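Local coordinates for protein L-asparaginase 1 (Escherichia coli, PDB 6NXC) that hydrolyses L-asparagine to L-aspartate and ammonium, working as a cytoplasmic, allosterically activated homotetramer, at residues Leu257-Tyr262 against Ile285-Leu290; Ala118-Phe123 against Thr325-His330; Ile223-Thr228 against Leu333-Asp338. The protein carries 1 engineered substitution. One frame throughout, in Å; residues are numbered along the deposited sequence. Where two conformers were deposited one is given.

Contact 1: Leu257-Tyr262 against Ile285-Leu290. With ASN (asparagine), chain O.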
# COMPACT_ATOMS: atom_id res chain seq x y z
N LEU B 257 23.88 -13.18 21.35
CA LEU B 257 22.54 -13.69 21.17
C LEU B 257 21.68 -12.53 20.63
O LEU B 257 21.65 -11.45 21.25
CB LEU B 257 22.24 -14.04 22.62
CG LEU B 257 21.57 -15.35 22.85
CD1 LEU B 257 21.76 -15.70 24.31
CD2 LEU B 257 20.12 -15.09 22.47
N ILE B 258 20.84 -12.81 19.64
CA ILE B 258 19.80 -11.90 19.10
C ILE B 258 18.48 -12.49 19.56
O ILE B 258 18.28 -13.70 19.38
CB ILE B 258 19.88 -11.82 17.58
CG1 ILE B 258 21.21 -11.24 17.11
CG2 ILE B 258 18.72 -11.04 17.06
CD1 ILE B 258 21.35 -11.24 15.63
N LEU B 259 17.71 -11.68 20.30
CA LEU B 259 16.36 -12.03 20.74
C LEU B 259 15.39 -11.36 19.76
O LEU B 259 15.38 -10.13 19.65
CB LEU B 259 16.04 -11.49 22.13
CG LEU B 259 17.01 -11.85 23.23
CD1 LEU B 259 16.54 -11.23 24.53
CD2 LEU B 259 17.22 -13.33 23.37
N ARG B 260 14.61 -12.16 19.09
CA ARG B 260 13.45 -11.65 18.30
C ARG B 260 12.27 -11.57 19.21
O ARG B 260 11.54 -12.53 19.30
CB ARG B 260 13.20 -12.51 17.09
CG ARG B 260 14.36 -12.66 16.12
CD ARG B 260 14.10 -13.46 14.85
NE ARG B 260 12.99 -12.96 14.11
CZ ARG B 260 11.76 -13.50 14.04
NH1 ARG B 260 11.49 -14.68 14.61
NH2 ARG B 260 10.83 -12.86 13.35
N SER B 261 12.09 -10.46 19.90
CA SER B 261 11.03 -10.34 20.93
C SER B 261 9.74 -9.82 20.34
O SER B 261 9.69 -9.37 19.18
CB SER B 261 11.46 -9.33 21.99
OG SER B 261 12.62 -9.79 22.58
N TYR B 262 8.74 -9.75 21.19
CA TYR B 262 7.41 -9.25 20.78
C TYR B 262 7.42 -7.73 20.70
O TYR B 262 7.99 -7.00 21.57
CB TYR B 262 6.36 -9.68 21.80
CG TYR B 262 6.26 -11.15 22.11
CD1 TYR B 262 6.14 -12.14 21.17
CD2 TYR B 262 6.32 -11.52 23.46
CE1 TYR B 262 5.99 -13.48 21.54
CE2 TYR B 262 6.18 -12.84 23.84
CZ TYR B 262 6.08 -13.83 22.87
OH TYR B 262 5.86 -15.14 23.21
N ILE B 285 28.75 -12.31 27.00
CA ILE B 285 27.93 -12.48 25.79
C ILE B 285 27.15 -11.19 25.50
O ILE B 285 26.59 -10.55 26.45
CB ILE B 285 27.04 -13.71 25.99
CG1 ILE B 285 27.83 -15.01 26.08
CG2 ILE B 285 25.99 -13.73 24.90
CD1 ILE B 285 27.04 -16.12 26.59
N VAL B 286 27.17 -10.70 24.24
CA VAL B 286 26.40 -9.50 23.82
C VAL B 286 24.98 -9.96 23.51
O VAL B 286 24.78 -10.73 22.56
CB VAL B 286 27.05 -8.81 22.61
CG1 VAL B 286 26.15 -7.68 22.13
CG2 VAL B 286 28.47 -8.35 22.98
N VAL B 287 24.02 -9.54 24.31
CA VAL B 287 22.60 -9.91 24.07
C VAL B 287 21.86 -8.67 23.53
O VAL B 287 21.81 -7.63 24.23
CB VAL B 287 21.93 -10.48 25.33
CG1 VAL B 287 20.53 -10.92 25.07
CG2 VAL B 287 22.76 -11.59 25.85
N VAL B 288 21.33 -8.77 22.31
CA VAL B 288 20.64 -7.67 21.59
C VAL B 288 19.15 -8.00 21.45
O VAL B 288 18.83 -9.03 20.91
CB VAL B 288 21.32 -7.38 20.25
CG1 VAL B 288 20.75 -6.14 19.63
CG2 VAL B 288 22.78 -7.16 20.47
N ASN B 289 18.30 -7.06 21.83
CA ASN B 289 16.84 -7.18 21.76
C ASN B 289 16.37 -6.51 20.45
O ASN B 289 16.53 -5.30 20.34
CB ASN B 289 16.19 -6.50 22.96
CG ASN B 289 14.72 -6.87 23.10
OD1 ASN B 289 14.30 -7.89 22.57
ND2 ASN B 289 14.05 -6.17 24.00
N LEU B 290 15.72 -7.27 19.56
CA LEU B 290 15.05 -6.74 18.32
C LEU B 290 13.55 -7.04 18.37
O LEU B 290 13.15 -7.91 19.11
CB LEU B 290 15.59 -7.44 17.07
CG LEU B 290 17.08 -7.39 16.90
CD1 LEU B 290 17.52 -8.09 15.66
CD2 LEU B 290 17.63 -5.99 16.93
N ASN O . 12.16 -8.08 12.29
CA ASN O . 11.76 -9.14 11.26
C ASN O . 12.38 -10.48 11.66
O ASN O . 12.59 -10.60 12.94
CB ASN O . 12.19 -8.69 9.85
CG ASN O . 13.70 -8.64 9.65
OD1 ASN O . 14.43 -8.45 10.60
ND2 ASN O . 14.18 -8.94 8.47
OXT ASN O . 12.68 -11.39 10.75

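Contact 2: Ala118-Phe123 against Thr325-His330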
# COMPACT_ATOMS: atom_id res chain seq x y z
N ALA B 118 24.23 -7.42 1.62
CA ALA B 118 24.25 -5.96 1.51
C ALA B 118 24.53 -5.40 2.87
O ALA B 118 25.28 -4.38 2.99
CB ALA B 118 22.92 -5.50 0.94
N SER B 119 23.89 -5.90 3.89
CA SER B 119 24.09 -5.42 5.28
C SER B 119 25.56 -5.64 5.69
O SER B 119 26.22 -4.68 6.20
CB SER B 119 23.15 -6.16 6.22
OG SER B 119 21.80 -5.81 5.87
N ALA B 120 26.12 -6.79 5.46
CA ALA B 120 27.53 -7.04 5.85
C ALA B 120 28.47 -6.08 5.14
O ALA B 120 29.37 -5.51 5.82
CB ALA B 120 27.90 -8.43 5.60
N LEU B 121 28.32 -5.92 3.84
CA LEU B 121 29.24 -5.05 3.08
C LEU B 121 29.18 -3.65 3.65
O LEU B 121 30.20 -2.94 3.65
CB LEU B 121 28.95 -5.07 1.57
CG LEU B 121 29.21 -6.41 0.93
CD1 LEU B 121 28.75 -6.35 -0.51
CD2 LEU B 121 30.72 -6.79 1.02
N SER B 122 28.00 -3.16 4.08
CA SER B 122 27.85 -1.82 4.62
C SER B 122 28.80 -1.54 5.79
O SER B 122 29.34 -0.46 5.90
CB SER B 122 26.43 -1.43 4.99
OG SER B 122 25.99 -2.02 6.18
N PHE B 123 28.90 -2.45 6.73
CA PHE B 123 29.81 -2.35 7.90
C PHE B 123 31.25 -2.59 7.52
O PHE B 123 32.08 -1.86 8.06
CB PHE B 123 29.37 -3.38 8.95
CG PHE B 123 27.97 -3.09 9.41
CD1 PHE B 123 27.70 -1.97 10.14
CD2 PHE B 123 26.93 -3.97 9.15
CE1 PHE B 123 26.40 -1.70 10.56
CE2 PHE B 123 25.65 -3.72 9.59
CZ PHE B 123 25.39 -2.57 10.27
N THR B 325 21.48 -6.50 12.27
CA THR B 325 22.00 -6.86 13.62
C THR B 325 23.05 -8.02 13.56
O THR B 325 24.15 -7.95 14.20
CB THR B 325 20.84 -7.22 14.56
OG1 THR B 325 20.02 -6.04 14.58
CG2 THR B 325 21.36 -7.55 15.94
N LEU B 326 22.75 -9.11 12.85
CA LEU B 326 23.64 -10.24 12.67
C LEU B 326 24.96 -9.73 12.09
O LEU B 326 26.04 -10.13 12.63
CB LEU B 326 22.97 -11.29 11.78
CG LEU B 326 23.82 -12.53 11.66
CD1 LEU B 326 23.78 -13.34 12.94
CD2 LEU B 326 23.51 -13.37 10.46
N THR B 327 24.88 -8.95 10.97
CA THR B 327 26.11 -8.59 10.26
C THR B 327 26.86 -7.58 11.14
O THR B 327 28.03 -7.61 11.13
CB THR B 327 25.82 -8.19 8.83
OG1 THR B 327 24.94 -7.08 8.91
CG2 THR B 327 25.20 -9.33 8.08
N LYS B 328 26.17 -6.67 11.87
CA LYS B 328 26.80 -5.67 12.71
C LYS B 328 27.58 -6.38 13.84
O LYS B 328 28.69 -5.96 14.18
CB LYS B 328 25.75 -4.76 13.34
CG LYS B 328 26.29 -3.45 13.90
CD LYS B 328 25.16 -2.55 14.36
CE LYS B 328 25.65 -1.27 14.92
NZ LYS B 328 24.52 -0.40 15.33
N LEU B 329 27.00 -7.47 14.40
CA LEU B 329 27.70 -8.23 15.51
C LEU B 329 28.94 -8.91 14.91
O LEU B 329 29.96 -8.84 15.52
CB LEU B 329 26.76 -9.26 16.09
CG LEU B 329 25.74 -8.63 17.02
CD1 LEU B 329 24.63 -9.61 17.27
CD2 LEU B 329 26.45 -8.23 18.31
N HIS B 330 28.82 -9.53 13.74
CA HIS B 330 29.95 -10.16 13.00
C HIS B 330 31.03 -9.12 12.85
O HIS B 330 32.24 -9.39 13.18
CB HIS B 330 29.61 -10.74 11.65
CG HIS B 330 29.03 -12.13 11.78
ND1 HIS B 330 29.84 -13.25 11.77
CD2 HIS B 330 27.78 -12.58 11.82
CE1 HIS B 330 29.07 -14.30 11.89
NE2 HIS B 330 27.82 -13.93 11.89

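Contact 3: Ile223-Thr228 against Leu333-Asp338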
# COMPACT_ATOMS: atom_id res chain seq x y z
N ILE B 223 38.82 1.22 3.06
CA ILE B 223 39.40 0.31 4.07
C ILE B 223 38.44 -0.86 4.27
O ILE B 223 37.26 -0.60 4.45
CB ILE B 223 39.73 1.05 5.36
CG1 ILE B 223 40.90 2.02 5.11
CG2 ILE B 223 40.03 0.05 6.46
CD1 ILE B 223 41.10 3.07 6.20
N VAL B 224 38.92 -2.08 4.10
CA VAL B 224 38.03 -3.24 4.33
C VAL B 224 38.23 -3.82 5.74
O VAL B 224 39.35 -4.21 6.08
CB VAL B 224 38.16 -4.30 3.25
CG1 VAL B 224 37.21 -5.43 3.68
CG2 VAL B 224 37.84 -3.74 1.87
N HIS B 225 37.22 -3.73 6.62
CA HIS B 225 37.32 -4.30 7.98
C HIS B 225 37.01 -5.77 7.82
O HIS B 225 36.10 -6.16 7.07
CB HIS B 225 36.30 -3.70 8.94
CG HIS B 225 36.63 -2.30 9.28
ND1 HIS B 225 37.59 -1.96 10.20
CD2 HIS B 225 36.08 -1.14 8.86
CE1 HIS B 225 37.70 -0.64 10.26
NE2 HIS B 225 36.76 -0.11 9.47
N PRO B 226 37.82 -6.65 8.46
CA PRO B 226 37.53 -8.08 8.36
C PRO B 226 36.18 -8.42 8.99
O PRO B 226 35.79 -7.88 9.95
CB PRO B 226 38.72 -8.72 9.16
CG PRO B 226 38.98 -7.64 10.22
CD PRO B 226 38.87 -6.33 9.42
N ILE B 227 35.51 -9.44 8.44
CA ILE B 227 34.34 -10.06 9.11
C ILE B 227 34.69 -11.53 9.10
O ILE B 227 35.02 -12.15 8.01
CB ILE B 227 32.92 -9.83 8.55
CG1 ILE B 227 32.23 -8.54 8.92
CG2 ILE B 227 31.99 -10.93 9.09
CD1 ILE B 227 30.76 -8.46 8.43
N THR B 228 34.72 -12.10 10.30
CA THR B 228 35.00 -13.53 10.46
C THR B 228 33.73 -14.25 10.94
O THR B 228 32.82 -13.61 11.54
CB THR B 228 36.17 -13.80 11.42
OG1 THR B 228 35.73 -13.34 12.70
CG2 THR B 228 37.47 -13.09 11.12
N LEU B 333 32.44 -7.93 16.59
CA LEU B 333 33.21 -8.99 17.30
C LEU B 333 34.52 -9.24 16.56
O LEU B 333 35.41 -9.78 17.18
CB LEU B 333 32.42 -10.29 17.33
CG LEU B 333 31.13 -10.28 18.16
CD1 LEU B 333 30.26 -11.49 17.96
CD2 LEU B 333 31.52 -10.19 19.58
N SER B 334 34.57 -8.98 15.27
CA SER B 334 35.80 -9.25 14.45
C SER B 334 36.77 -8.08 14.61
O SER B 334 37.88 -8.19 14.02
CB SER B 334 35.43 -9.44 12.97
OG SER B 334 34.53 -10.54 12.81
N GLN B 335 36.38 -6.98 15.27
CA GLN B 335 37.25 -5.75 15.35
C GLN B 335 38.00 -5.80 16.69
O GLN B 335 37.81 -6.70 17.52
CB GLN B 335 36.52 -4.40 15.19
CG GLN B 335 35.77 -4.10 13.87
CD GLN B 335 36.39 -4.74 12.63
OE1 GLN B 335 37.43 -4.22 12.21
NE2 GLN B 335 35.80 -5.83 12.04
N GLU B 336 38.94 -4.87 16.88
CA GLU B 336 39.74 -4.80 18.12
C GLU B 336 38.96 -4.02 19.18
O GLU B 336 39.34 -2.91 19.50
CB GLU B 336 41.10 -4.15 17.80
CG GLU B 336 42.03 -5.12 17.09
CD GLU B 336 42.44 -6.40 17.81
OE1 GLU B 336 43.02 -7.28 17.13
OE2 GLU B 336 42.18 -6.55 19.01
N LEU B 337 37.88 -4.58 19.70
CA LEU B 337 36.98 -3.85 20.63
C LEU B 337 36.73 -4.73 21.84
O LEU B 337 36.45 -5.84 21.63
CB LEU B 337 35.66 -3.55 19.91
CG LEU B 337 35.82 -2.71 18.65
CD1 LEU B 337 34.52 -2.61 17.89
CD2 LEU B 337 36.40 -1.32 18.95
N ASP B 338 36.55 -4.13 23.03
CA ASP B 338 36.15 -4.90 24.21
C ASP B 338 34.60 -5.01 24.28
O ASP B 338 33.94 -4.30 23.57
CB ASP B 338 36.88 -4.27 25.39
CG ASP B 338 36.35 -2.96 25.88
OD1 ASP B 338 35.24 -2.59 25.51
OD2 ASP B 338 37.07 -2.29 26.65

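Contact 1: Leu257-Tyr262 against Ile285-Leu290
Ile258 and Leu290 meet on one face of a pair of parallel strands, CG2 of the isoleucine pressed against CD1 of the leucine at 3.5 Å, a snug fit for two methyl groups. CG2 is the Ile258 branch anti to the backbone N, while CG1 turns beside the N (chi1 -63°) and runs on to helix 322-333, which covers this face. On the other face Leu259 and Val287 cross obliquely, CD1 of Leu259 lying 4.0 Å from CG1 of Val287, and CB of Leu257 rests against CG2 of the same valine; helix 271-282 packs on Val287 from beyond. Between the faces the backbones are sewn together by five bonds, from Leu257 N to Val286 O through to Ser261 N to Leu290 O. Among them, Leu290 N bonds to Leu259 O at 2.9 Å. Where the strand 256-261 ends, a side-chain bond is added: Ser261 OG donates to Asn289 OD1 over a short 2.5 Å, approaching in the plane of the amide carbonyl. The Asn289 amide is held at both ends, since ND2 also reaches Gly265 O, which fixes its rotation. Arg260, on the same face as Ile258, bends at chi3 (55°) and turns its guanidinium edge to a bound asparagine, whose carboxylate O takes bonds from NE at 2.7 Å and from NH2. NH1 is tied to Thr236; Arg260 of the second subunit lies close by, and another bound asparagine also touches this arginine. The two strands and helix 271-282 form a parallel beta-alpha-beta unit of the C-terminal domain, with the allosteric asparagine site near the C-terminal ends of its strands.

Contact 2: Ala118-Phe123 against Thr325-His330
Thr327 lies against the backbone of the neighbouring helix, its CB 3.6 Å from CA of Ala120 and its CG2 beside the Ala120 methyl. The small Ala120 is consistent with the close approach of the helices, whose segment axes come within 8.4 Å with 36° between their directions. Thr327 OG1 sits between the backbone N and the carbonyl carbon (chi1 60°), a placing that sets it near CB of Ser119 and at the rim of the Phe123 ring, 3.5 Å from CE2. The hydroxyl is nonetheless satisfied within its own helix, by Glu323 O one turn back. Phe123 has one ring face turned to Lys328: CB of the lysine stands 4.1 Å from the ring centroid, 24° off the normal, in a CH-pi contact, and CG lies over the CE1-CZ side. Beyond CG the lysine chain runs fully extended, carrying NZ away from the phenylalanine to a salt bridge with Glu353 and to the carbonyls of Met346 and Gln348. Ser122 OG lies over the opposite ring face, offset toward the rim. Trp88 of helix 85-98 packs on both Ala120 and Thr327. No hydrogen bond passes between the two segments; Thr327 OG1, Lys328 NZ and Ser119 OG, which bonds to Ala115 O, all find partners outside them, so the interface itself rests on van der Waals and CH-pi contacts.

Contact 3: Ile223-Thr228 against Leu333-Asp338
Gln335 reaches across to two neighbouring residues with the two ends of its amide. NE2 donates to Pro226 O at 2.9 Å, lying in the plane of that carbonyl, and the acceptor in turn lies in the amide plane; OE1 takes a weak, bent bond from His225 ND1, 3.0 Å away, with ring and amide planes nearly perpendicular (85°). A bend at chi2 (-31°) folds the glutamine chain back toward the loop. Beside it, Ser334 OG receives a nearly straight bond from Thr228 N at 3.0 Å, and the same oxygen is tied to His330 O. In the second shell, Tyr331 O also accepts from NE2, and the Tyr331 ring meets the His225 ring edge-to-face, while His225 NE2 has a weak bond to Glu126. With an alanine in place of Gln335, Pro226 O would probably lose this amide donor and the His225 ring one weak restraint. The loop 225-228, which follows the short strand 223-224, is thus fastened by side chains to the link between helices 322-333 and 339-346, where Glu336 centres an inverse gamma turn and Asp338 is the N-cap of the second helix.

Overall arrangement
Contacts 1 and 2 are buried, whereas contact 3 lies at the surface, and helix 322-333 or its exit turn takes part in all the neighbourhoods. One side of that helix covers contact 1, where Thr325 and Leu329 pack on Ile258; in contact 2 it leans on helix 114-124, and just past its end lies contact 3. His330 ND1 bonds to Thr228 O, and Ile227 packs on Ala120, which couples contacts 2 and 3. Chemistry changes with place: backbone bonds between strands dominate contact 1, apolar and CH-pi packing contact 2, side-chain to backbone bonds contact 3. Among the three, contact 1 alone holds a ligand-binding residue.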